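Copper homeostasis protein CutC (Streptococcus agalactiae, PDB 2BDQ) probably binds copper ions and takes part in cytoplasmic copper homeostasis, as a member of the TIM-barrel CutC family. Local coordinates at residues Ile2-Asn10 against Ile21-Ala32; His51-Ile61 against Ala85-Leu95. All coordinates share one frame; numbering follows the deposited sequence.

Interaction 1: residues Ile2-Asn10 against Ile21-Ala32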
loop_
_atom_site.group_PDB
_atom_site.type_symbol
_atom_site.label_atom_id
_atom_site.label_comp_id
_atom_site.label_asym_id
_atom_site.label_seq_id
_atom_site.Cartn_x
_atom_site.Cartn_y
_atom_site.Cartn_z
ATOM N N ILE A 2 12.455 27.076 -7.637
ATOM C CA ILE A 2 12.509 25.936 -6.724
ATOM C C ILE A 2 11.674 24.805 -7.321
ATOM O O ILE A 2 10.542 25.018 -7.760
ATOM C CB ILE A 2 11.942 26.280 -5.321
ATOM C CG1 ILE A 2 12.730 27.433 -4.705
ATOM C CG2 ILE A 2 12.041 25.069 -4.396
ATOM C CD1 ILE A 2 14.206 27.140 -4.562
ATOM N N LEU A 3 12.240 23.603 -7.340
ATOM C CA LEU A 3 11.550 22.440 -7.887
ATOM C C LEU A 3 10.672 21.837 -6.791
ATOM O O LEU A 3 11.163 21.503 -5.716
ATOM C CB LEU A 3 12.590 21.426 -8.372
ATOM C CG LEU A 3 12.193 20.258 -9.278
ATOM C CD1 LEU A 3 13.442 19.758 -10.007
ATOM C CD2 LEU A 3 11.557 19.138 -8.458
ATOM N N ARG A 4 9.375 21.720 -7.052
ATOM C CA ARG A 4 8.455 21.155 -6.067
ATOM C C ARG A 4 8.011 19.734 -6.388
ATOM O O ARG A 4 7.613 19.437 -7.514
ATOM C CB ARG A 4 7.220 22.045 -5.909
ATOM C CG ARG A 4 7.460 23.268 -5.033
ATOM C CD ARG A 4 6.163 24.032 -4.763
ATOM N NE ARG A 4 5.798 24.909 -5.870
ATOM C CZ ARG A 4 4.741 25.719 -5.857
ATOM N NH1 ARG A 4 4.484 26.490 -6.906
ATOM N NH2 ARG A 4 3.937 25.753 -4.795
ATOM N N GLU A 5 8.083 18.862 -5.386
ATOM C CA GLU A 5 7.693 17.460 -5.524
ATOM C C GLU A 5 6.481 17.134 -4.659
ATOM O O GLU A 5 6.490 17.333 -3.443
ATOM C CB GLU A 5 8.858 16.553 -5.122
ATOM C CG GLU A 5 8.521 15.068 -5.064
ATOM C CD GLU A 5 9.730 14.205 -4.712
ATOM O OE1 GLU A 5 10.698 14.191 -5.509
ATOM O OE2 GLU A 5 9.715 13.546 -3.642
ATOM N N PHE A 6 5.433 16.627 -5.287
ATOM C CA PHE A 6 4.236 16.265 -4.555
ATOM C C PHE A 6 4.259 14.794 -4.118
ATOM O O PHE A 6 4.518 13.900 -4.925
ATOM C CB PHE A 6 3.011 16.547 -5.417
ATOM C CG PHE A 6 1.731 16.084 -4.806
ATOM C CD1 PHE A 6 1.007 15.046 -5.383
ATOM C CD2 PHE A 6 1.251 16.672 -3.644
ATOM C CE1 PHE A 6 -0.182 14.598 -4.803
ATOM C CE2 PHE A 6 0.065 16.232 -3.057
ATOM C CZ PHE A 6 -0.653 15.196 -3.640
ATOM N N CYS A 7 3.998 14.564 -2.833
ATOM C CA CYS A 7 3.974 13.225 -2.250
ATOM C C CYS A 7 2.531 12.717 -2.321
ATOM O O CYS A 7 1.649 13.229 -1.632
ATOM C CB CYS A 7 4.448 13.287 -0.790
ATOM S SG CYS A 7 4.538 11.683 0.078
ATOM N N ALA A 8 2.300 11.707 -3.152
ATOM C CA ALA A 8 0.965 11.162 -3.343
ATOM C C ALA A 8 0.779 9.745 -2.831
ATOM O O ALA A 8 1.737 9.003 -2.647
ATOM C CB ALA A 8 0.608 11.208 -4.841
ATOM N N GLU A 9 -0.471 9.387 -2.582
ATOM C CA GLU A 9 -0.808 8.035 -2.169
ATOM C C GLU A 9 -1.736 7.614 -3.294
ATOM O O GLU A 9 -2.866 8.111 -3.389
ATOM C CB GLU A 9 -1.551 8.011 -0.829
ATOM C CG GLU A 9 -1.990 6.604 -0.429
ATOM C CD GLU A 9 -2.699 6.552 0.907
ATOM O OE1 GLU A 9 -2.066 6.890 1.932
ATOM O OE2 GLU A 9 -3.892 6.170 0.937
ATOM N N ASN A 10 -1.242 6.739 -4.169
ATOM C CA ASN A 10 -2.022 6.271 -5.310
ATOM C C ASN A 10 -2.305 7.453 -6.234
ATOM O O ASN A 10 -1.630 8.476 -6.137
ATOM C CB ASN A 10 -3.297 5.617 -4.804
ATOM C CG ASN A 10 -2.999 4.454 -3.876
ATOM O OD1 ASN A 10 -3.771 4.154 -2.966
ATOM N ND2 ASN A 10 -1.866 3.788 -4.108
ATOM N N ILE A 21 3.638 24.067 -11.857
ATOM C CA ILE A 21 4.029 24.250 -10.460
ATOM C C ILE A 21 4.654 22.998 -9.840
ATOM O O ILE A 21 5.570 23.089 -9.019
ATOM C CB ILE A 21 2.821 24.684 -9.600
ATOM C CG1 ILE A 21 1.600 23.847 -9.962
ATOM C CG2 ILE A 21 2.537 26.174 -9.804
ATOM C CD1 ILE A 21 0.325 24.277 -9.251
ATOM N N ILE A 22 4.153 21.829 -10.225
ATOM C CA ILE A 22 4.686 20.576 -9.706
ATOM C C ILE A 22 5.407 19.838 -10.820
ATOM O O ILE A 22 4.798 19.457 -11.818
ATOM C CB ILE A 22 3.563 19.698 -9.133
ATOM C CG1 ILE A 22 3.005 20.365 -7.871
ATOM C CG2 ILE A 22 4.091 18.292 -8.842
ATOM C CD1 ILE A 22 1.871 19.620 -7.214
ATOM N N SER A 23 6.709 19.640 -10.658
ATOM C CA SER A 23 7.473 18.967 -11.696
ATOM C C SER A 23 7.655 17.471 -11.464
ATOM O O SER A 23 7.918 16.725 -12.402
ATOM C CB SER A 23 8.839 19.642 -11.873
ATOM O OG SER A 23 9.556 19.715 -10.650
ATOM N N ARG A 24 7.483 17.025 -10.228
ATOM C CA ARG A 24 7.667 15.616 -9.934
ATOM C C ARG A 24 6.763 15.164 -8.802
ATOM O O ARG A 24 6.343 15.960 -7.961
ATOM C CB ARG A 24 9.130 15.384 -9.561
ATOM C CG ARG A 24 9.605 13.960 -9.568
ATOM C CD ARG A 24 11.123 13.945 -9.445
ATOM N NE ARG A 24 11.552 14.508 -8.174
ATOM C CZ ARG A 24 12.541 15.388 -8.025
ATOM N NH1 ARG A 24 13.227 15.827 -9.072
ATOM N NH2 ARG A 24 12.843 15.835 -6.812
ATOM N N VAL A 25 6.462 13.874 -8.789
ATOM C CA VAL A 25 5.622 13.321 -7.747
ATOM C C VAL A 25 6.279 12.069 -7.197
ATOM O O VAL A 25 6.898 11.304 -7.941
ATOM C CB VAL A 25 4.190 13.018 -8.290
ATOM C CG1 VAL A 25 4.271 12.624 -9.733
ATOM C CG2 VAL A 25 3.531 11.914 -7.482
ATOM N N GLU A 26 6.190 11.895 -5.883
ATOM C CA GLU A 26 6.740 10.711 -5.251
ATOM C C GLU A 26 5.536 9.793 -5.131
ATOM O O GLU A 26 4.600 10.083 -4.387
ATOM C CB GLU A 26 7.300 11.008 -3.857
ATOM C CG GLU A 26 7.936 9.773 -3.210
ATOM C CD GLU A 26 8.287 9.962 -1.745
ATOM O OE1 GLU A 26 7.373 10.246 -0.939
ATOM O OE2 GLU A 26 9.481 9.817 -1.393
ATOM N N LEU A 27 5.559 8.695 -5.877
ATOM C CA LEU A 27 4.455 7.749 -5.878
ATOM C C LEU A 27 4.622 6.638 -4.836
ATOM O O LEU A 27 5.605 5.905 -4.838
ATOM C CB LEU A 27 4.315 7.120 -7.275
ATOM C CG LEU A 27 2.964 6.579 -7.767
ATOM C CD1 LEU A 27 3.177 5.492 -8.810
ATOM C CD2 LEU A 27 2.188 6.007 -6.604
ATOM N N CYS A 28 3.655 6.526 -3.936
ATOM C CA CYS A 28 3.677 5.472 -2.939
ATOM C C CYS A 28 2.268 5.223 -2.430
ATOM O O CYS A 28 1.303 5.808 -2.929
ATOM C CB CYS A 28 4.631 5.811 -1.780
ATOM S SG CYS A 28 4.687 7.531 -1.219
ATOM N N ASP A 29 2.136 4.319 -1.472
ATOM C CA ASP A 29 0.835 4.039 -0.898
ATOM C C ASP A 29 1.062 4.065 0.606
ATOM O O ASP A 29 2.174 4.347 1.063
ATOM C CB ASP A 29 0.335 2.664 -1.366
ATOM C CG ASP A 29 -1.074 2.354 -0.887
ATOM O OD1 ASP A 29 -1.874 3.291 -0.695
ATOM O OD2 ASP A 29 -1.398 1.168 -0.713
ATOM N N ASN A 30 0.008 3.819 1.376
ATOM C CA ASN A 30 0.116 3.765 2.823
ATOM C C ASN A 30 0.906 4.937 3.423
ATOM O O ASN A 30 1.908 4.718 4.105
ATOM C CB ASN A 30 0.810 2.450 3.204
ATOM C CG ASN A 30 0.511 2.009 4.624
ATOM O OD1 ASN A 30 0.128 2.811 5.472
ATOM N ND2 ASN A 30 0.705 0.722 4.890
ATOM N N LEU A 31 0.473 6.172 3.187
ATOM C CA LEU A 31 1.197 7.303 3.763
ATOM C C LEU A 31 1.074 7.354 5.283
ATOM O O LEU A 31 1.855 8.031 5.956
ATOM C CB LEU A 31 0.715 8.619 3.153
ATOM C CG LEU A 31 1.171 8.809 1.700
ATOM C CD1 LEU A 31 0.708 10.165 1.179
ATOM C CD2 LEU A 31 2.681 8.705 1.627
ATOM N N ALA A 32 0.100 6.631 5.828
ATOM C CA ALA A 32 -0.084 6.605 7.270
ATOM C C ALA A 32 1.144 6.019 7.961
ATOM O O ALA A 32 1.421 6.333 9.119
ATOM C CB ALA A 32 -1.315 5.785 7.628
HETATM O O HOH W 1 8.167 22.316 -9.442
HETATM O O HOH W 2 -2.403 5.532 4.581
#
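Glu5 and Arg24 form the salt bridge of this contact: NE and NH2 of Arg24 both reach the single oxygen OE1 of Glu5, at 2.8 Å and 3.0 Å. OE1 lies in the guanidinium plane, yet the carboxylate is turned 75° against that plane and is met on its anti side. The Leu3 methyl CD2 sits over the rim of one guanidinium face. The other oxygen, Glu5 OE2, bonds His205 on strand 203-206.

Backbone bonds alternate between strands 3-9 and 24-28, Phe6 N to Arg24 O (2.9 Å), Glu26 N to Phe6 O, then Ala8 N to Glu26 O; Asn10 N to Cys28 O extends the series. Such a parallel pairing, with the axes inclined by 25°, joins the first two strands of a TIM barrel. Beyond it, Glu9 OE1 takes the amide of Leu31 at 2.9 Å from N, 33° out of the carboxylate plane. The extended Glu9 chain, with CG anti to the backbone N, carries OE1 there.

Among apolar contacts, Cys7 SG meets Leu31 CD2 at 3.8 Å on the Glu5 face, while Ala8 CB touches Val25 CG2 and Phe6 CB touches Ile22 CD1 (3.7 Å) on the opposite one. A water bridges Arg4 N and Ile21 O.

Interaction 2: residues His51-Ile61 against Ala85-Leu95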
loop_
_atom_site.group_PDB
_atom_site.type_symbol
_atom_site.label_atom_id
_atom_site.label_comp_id
_atom_site.label_asym_id
_atom_site.label_seq_id
_atom_site.Cartn_x
_atom_site.Cartn_y
_atom_site.Cartn_z
ATOM N N HIS A 51 3.248 11.087 -16.945
ATOM C CA HIS A 51 4.106 11.383 -18.087
ATOM C C HIS A 51 3.297 12.128 -19.139
ATOM O O HIS A 51 3.799 13.038 -19.795
ATOM C CB HIS A 51 4.668 10.094 -18.689
ATOM C CG HIS A 51 5.728 9.446 -17.854
ATOM N ND1 HIS A 51 6.197 8.175 -18.104
ATOM C CD2 HIS A 51 6.409 9.892 -16.771
ATOM C CE1 HIS A 51 7.119 7.864 -17.212
ATOM N NE2 HIS A 51 7.266 8.889 -16.392
ATOM N N GLU A 52 2.037 11.739 -19.285
ATOM C CA GLU A 52 1.144 12.369 -20.247
ATOM C C GLU A 52 0.974 13.858 -19.914
ATOM O O GLU A 52 0.844 14.683 -20.820
ATOM C CB GLU A 52 -0.202 11.641 -20.218
ATOM C CG GLU A 52 -1.212 12.025 -21.282
ATOM C CD GLU A 52 -2.370 11.028 -21.345
ATOM O OE1 GLU A 52 -2.131 9.879 -21.788
ATOM O OE2 GLU A 52 -3.508 11.382 -20.939
ATOM N N LYS A 53 0.997 14.200 -18.624
ATOM C CA LYS A 53 0.862 15.593 -18.191
ATOM C C LYS A 53 2.233 16.252 -18.039
ATOM O O LYS A 53 2.351 17.369 -17.532
ATOM C CB LYS A 53 0.102 15.676 -16.862
ATOM C CG LYS A 53 -1.327 15.178 -16.937
ATOM C CD LYS A 53 -2.004 15.149 -15.573
ATOM C CE LYS A 53 -2.327 16.530 -15.047
ATOM N NZ LYS A 53 -3.066 16.425 -13.760
ATOM N N GLY A 54 3.270 15.546 -18.476
ATOM C CA GLY A 54 4.621 16.077 -18.396
ATOM C C GLY A 54 5.221 16.203 -17.007
ATOM O O GLY A 54 5.871 17.199 -16.690
ATOM N N ILE A 55 5.010 15.204 -16.165
ATOM C CA ILE A 55 5.576 15.252 -14.826
ATOM C C ILE A 55 6.294 13.940 -14.513
ATOM O O ILE A 55 5.806 12.858 -14.845
ATOM C CB ILE A 55 4.486 15.550 -13.773
ATOM C CG1 ILE A 55 5.035 15.315 -12.372
ATOM C CG2 ILE A 55 3.266 14.700 -14.037
ATOM C CD1 ILE A 55 4.064 15.667 -11.277
ATOM N N SER A 56 7.469 14.052 -13.896
ATOM C CA SER A 56 8.282 12.891 -13.545
ATOM C C SER A 56 7.701 12.153 -12.354
ATOM O O SER A 56 6.963 12.726 -11.553
ATOM C CB SER A 56 9.715 13.321 -13.224
ATOM O OG SER A 56 10.303 13.963 -14.340
ATOM N N VAL A 57 8.075 10.884 -12.237
ATOM C CA VAL A 57 7.585 10.018 -11.175
ATOM C C VAL A 57 8.677 9.270 -10.431
ATOM O O VAL A 57 9.407 8.497 -11.030
ATOM C CB VAL A 57 6.630 8.961 -11.751
ATOM C CG1 VAL A 57 6.001 8.149 -10.621
ATOM C CG2 VAL A 57 5.571 9.632 -12.603
ATOM N N ALA A 58 8.774 9.487 -9.125
ATOM C CA ALA A 58 9.763 8.796 -8.301
ATOM C C ALA A 58 8.984 7.747 -7.505
ATOM O O ALA A 58 8.129 8.091 -6.690
ATOM C CB ALA A 58 10.450 9.780 -7.354
ATOM N N VAL A 59 9.265 6.471 -7.746
ATOM C CA VAL A 59 8.552 5.396 -7.063
ATOM C C VAL A 59 9.178 4.947 -5.749
ATOM O O VAL A 59 10.376 4.661 -5.674
ATOM C CB VAL A 59 8.395 4.163 -7.993
ATOM C CG1 VAL A 59 7.683 3.032 -7.262
ATOM C CG2 VAL A 59 7.613 4.560 -9.233
HETATM N N MSE A 60 8.346 4.882 -4.713
HETATM C CA MSE A 60 8.787 4.453 -3.392
HETATM C C MSE A 60 9.070 2.957 -3.350
HETATM O O MSE A 60 8.253 2.138 -3.776
HETATM C CB MSE A 60 7.725 4.788 -2.334
HETATM C CG MSE A 60 8.143 5.870 -1.354
HETATM SE SE MSE A 60 9.484 5.206 -0.119
HETATM C CE MSE A 60 8.868 6.077 1.493
ATOM N N ILE A 61 10.244 2.610 -2.839
ATOM C CA ILE A 61 10.641 1.220 -2.704
ATOM C C ILE A 61 10.830 0.972 -1.207
ATOM O O ILE A 61 11.908 1.212 -0.656
ATOM C CB ILE A 61 11.976 0.920 -3.428
ATOM C CG1 ILE A 61 11.880 1.308 -4.906
ATOM C CG2 ILE A 61 12.330 -0.555 -3.260
ATOM C CD1 ILE A 61 10.893 0.476 -5.711
ATOM N N ALA A 85 9.290 -1.543 -11.230
ATOM C CA ALA A 85 9.286 -0.087 -11.344
ATOM C C ALA A 85 10.038 0.377 -12.586
ATOM O O ALA A 85 9.589 1.288 -13.284
ATOM C CB ALA A 85 9.894 0.550 -10.101
ATOM N N VAL A 86 11.182 -0.239 -12.867
ATOM C CA VAL A 86 11.946 0.150 -14.045
ATOM C C VAL A 86 11.268 -0.289 -15.343
ATOM O O VAL A 86 11.217 0.475 -16.303
ATOM C CB VAL A 86 13.390 -0.410 -13.995
ATOM C CG1 VAL A 86 13.366 -1.887 -13.699
ATOM C CG2 VAL A 86 14.097 -0.159 -15.319
ATOM N N GLU A 87 10.728 -1.501 -15.383
ATOM C CA GLU A 87 10.080 -1.960 -16.608
ATOM C C GLU A 87 8.833 -1.124 -16.899
ATOM O O GLU A 87 8.372 -1.080 -18.028
ATOM C CB GLU A 87 9.709 -3.449 -16.526
ATOM C CG GLU A 87 8.464 -3.752 -15.708
ATOM C CD GLU A 87 8.046 -5.219 -15.769
ATOM O OE1 GLU A 87 6.923 -5.535 -15.321
ATOM O OE2 GLU A 87 8.837 -6.056 -16.256
ATOM N N LEU A 88 8.301 -0.462 -15.874
ATOM C CA LEU A 88 7.122 0.385 -16.025
ATOM C C LEU A 88 7.499 1.839 -16.319
ATOM O O LEU A 88 6.665 2.742 -16.222
ATOM C CB LEU A 88 6.250 0.307 -14.765
ATOM C CG LEU A 88 5.535 -1.041 -14.586
ATOM C CD1 LEU A 88 4.789 -1.087 -13.263
ATOM C CD2 LEU A 88 4.567 -1.247 -15.749
ATOM N N GLU A 89 8.773 2.047 -16.655
ATOM C CA GLU A 89 9.312 3.352 -17.017
ATOM C C GLU A 89 9.311 4.427 -15.934
ATOM O O GLU A 89 9.115 5.608 -16.230
ATOM C CB GLU A 89 8.583 3.883 -18.257
ATOM C CG GLU A 89 8.688 2.979 -19.483
ATOM C CD GLU A 89 7.831 3.463 -20.643
ATOM O OE1 GLU A 89 8.097 4.571 -21.164
ATOM O OE2 GLU A 89 6.885 2.739 -21.031
ATOM N N SER A 90 9.531 4.031 -14.683
ATOM C CA SER A 90 9.580 5.008 -13.605
ATOM C C SER A 90 10.827 5.872 -13.816
ATOM O O SER A 90 11.837 5.406 -14.355
ATOM C CB SER A 90 9.643 4.307 -12.249
ATOM O OG SER A 90 8.484 3.516 -12.038
ATOM N N ASP A 91 10.752 7.128 -13.395
ATOM C CA ASP A 91 11.860 8.059 -13.562
ATOM C C ASP A 91 12.881 8.014 -12.440
ATOM O O ASP A 91 14.049 8.353 -12.647
ATOM C CB ASP A 91 11.311 9.472 -13.698
ATOM C CG ASP A 91 10.441 9.628 -14.922
ATOM O OD1 ASP A 91 10.992 9.592 -16.046
ATOM O OD2 ASP A 91 9.208 9.763 -14.763
ATOM N N ALA A 92 12.450 7.590 -11.256
ATOM C CA ALA A 92 13.356 7.512 -10.122
ATOM C C ALA A 92 12.871 6.505 -9.088
ATOM O O ALA A 92 11.692 6.168 -9.043
ATOM C CB ALA A 92 13.504 8.890 -9.484
ATOM N N LEU A 93 13.796 6.033 -8.258
ATOM C CA LEU A 93 13.477 5.078 -7.212
ATOM C C LEU A 93 13.845 5.698 -5.865
ATOM O O LEU A 93 14.913 6.295 -5.724
ATOM C CB LEU A 93 14.254 3.782 -7.444
ATOM C CG LEU A 93 14.139 3.197 -8.860
ATOM C CD1 LEU A 93 15.048 1.978 -8.979
ATOM C CD2 LEU A 93 12.692 2.824 -9.166
ATOM N N VAL A 94 12.955 5.557 -4.886
ATOM C CA VAL A 94 13.159 6.113 -3.551
ATOM C C VAL A 94 13.279 4.970 -2.544
ATOM O O VAL A 94 12.339 4.193 -2.360
ATOM C CB VAL A 94 11.964 7.005 -3.150
ATOM C CG1 VAL A 94 12.283 7.776 -1.886
ATOM C CG2 VAL A 94 11.609 7.945 -4.294
ATOM N N LEU A 95 14.435 4.860 -1.894
ATOM C CA LEU A 95 14.638 3.794 -0.921
ATOM C C LEU A 95 15.559 4.242 0.211
ATOM O O LEU A 95 16.129 5.332 0.171
ATOM C CB LEU A 95 15.235 2.561 -1.603
ATOM C CG LEU A 95 16.677 2.648 -2.117
ATOM C CD1 LEU A 95 17.222 1.249 -2.353
ATOM C CD2 LEU A 95 16.725 3.456 -3.393
#
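Asp91 OD2 is gripped by two donors: His51 NE2 at 2.7 Å on its syn side and the amide N of Val57 at 3.0 Å on its anti side. They arrive from opposite faces of the carboxylate plane, which would limit rotation of the group. The imidazole stands 64° from that plane and presents its edge, with CE1 3.2 Å from Glu89 O. Asp91 CG is anti to its own carbonyl carbon (chi1 -63°), which brings the carboxylate alongside the start of strand 56-60, within reach of the Val57 N-H, and Asp91 N returns a bond to Val57 O.

Further along, the backbone bonds are regular: Val59 N to Ala92 O, Val94 N to Val59 O, and Ile61 N to Val94 O at 2.7 Å. On one face of the sheet Ala58 CB touches both Ala92 CB and Val94 CG2, each at 3.8 Å. On the other, the Val59 branch CG2 lies against Ser90, 3.6 Å from its CB, and Ser90 OG lies within hydrogen-bonding reach of both Ala85 O and Asn47 of helix 40-52.

These strands flank helix 72-87 in a beta-alpha-beta unit, the helix ending in a Schellman motif at Glu89. Strand 24-28 pairs with the other edge of 56-60, and strand 121-123 lies beyond 92-95.

Overall arrangement
Interaction 1 is complete in the chain before the first residue of interaction 2, and their centres lie about 11 Å apart. Together they join four successive strands of the eight-stranded parallel barrel, in the order 3-9, 24-28, 56-60, 92-95. The seam between them is the pairing of 24-28 with 56-60, where Leu27 N lies 2.8 Å from Ala58 O and Val25 O lies 2.9 Å from Ala58 N, both probable hydrogen bonds. Helix 40-52 connects these two middle strands. Strand 203-206 closes the barrel against 3-9. The two contacts thus build half of the barrel wall; interaction 1 also carries part of the subunit interface through Asp29 and Asn30, whereas interaction 2 stays within one subunit.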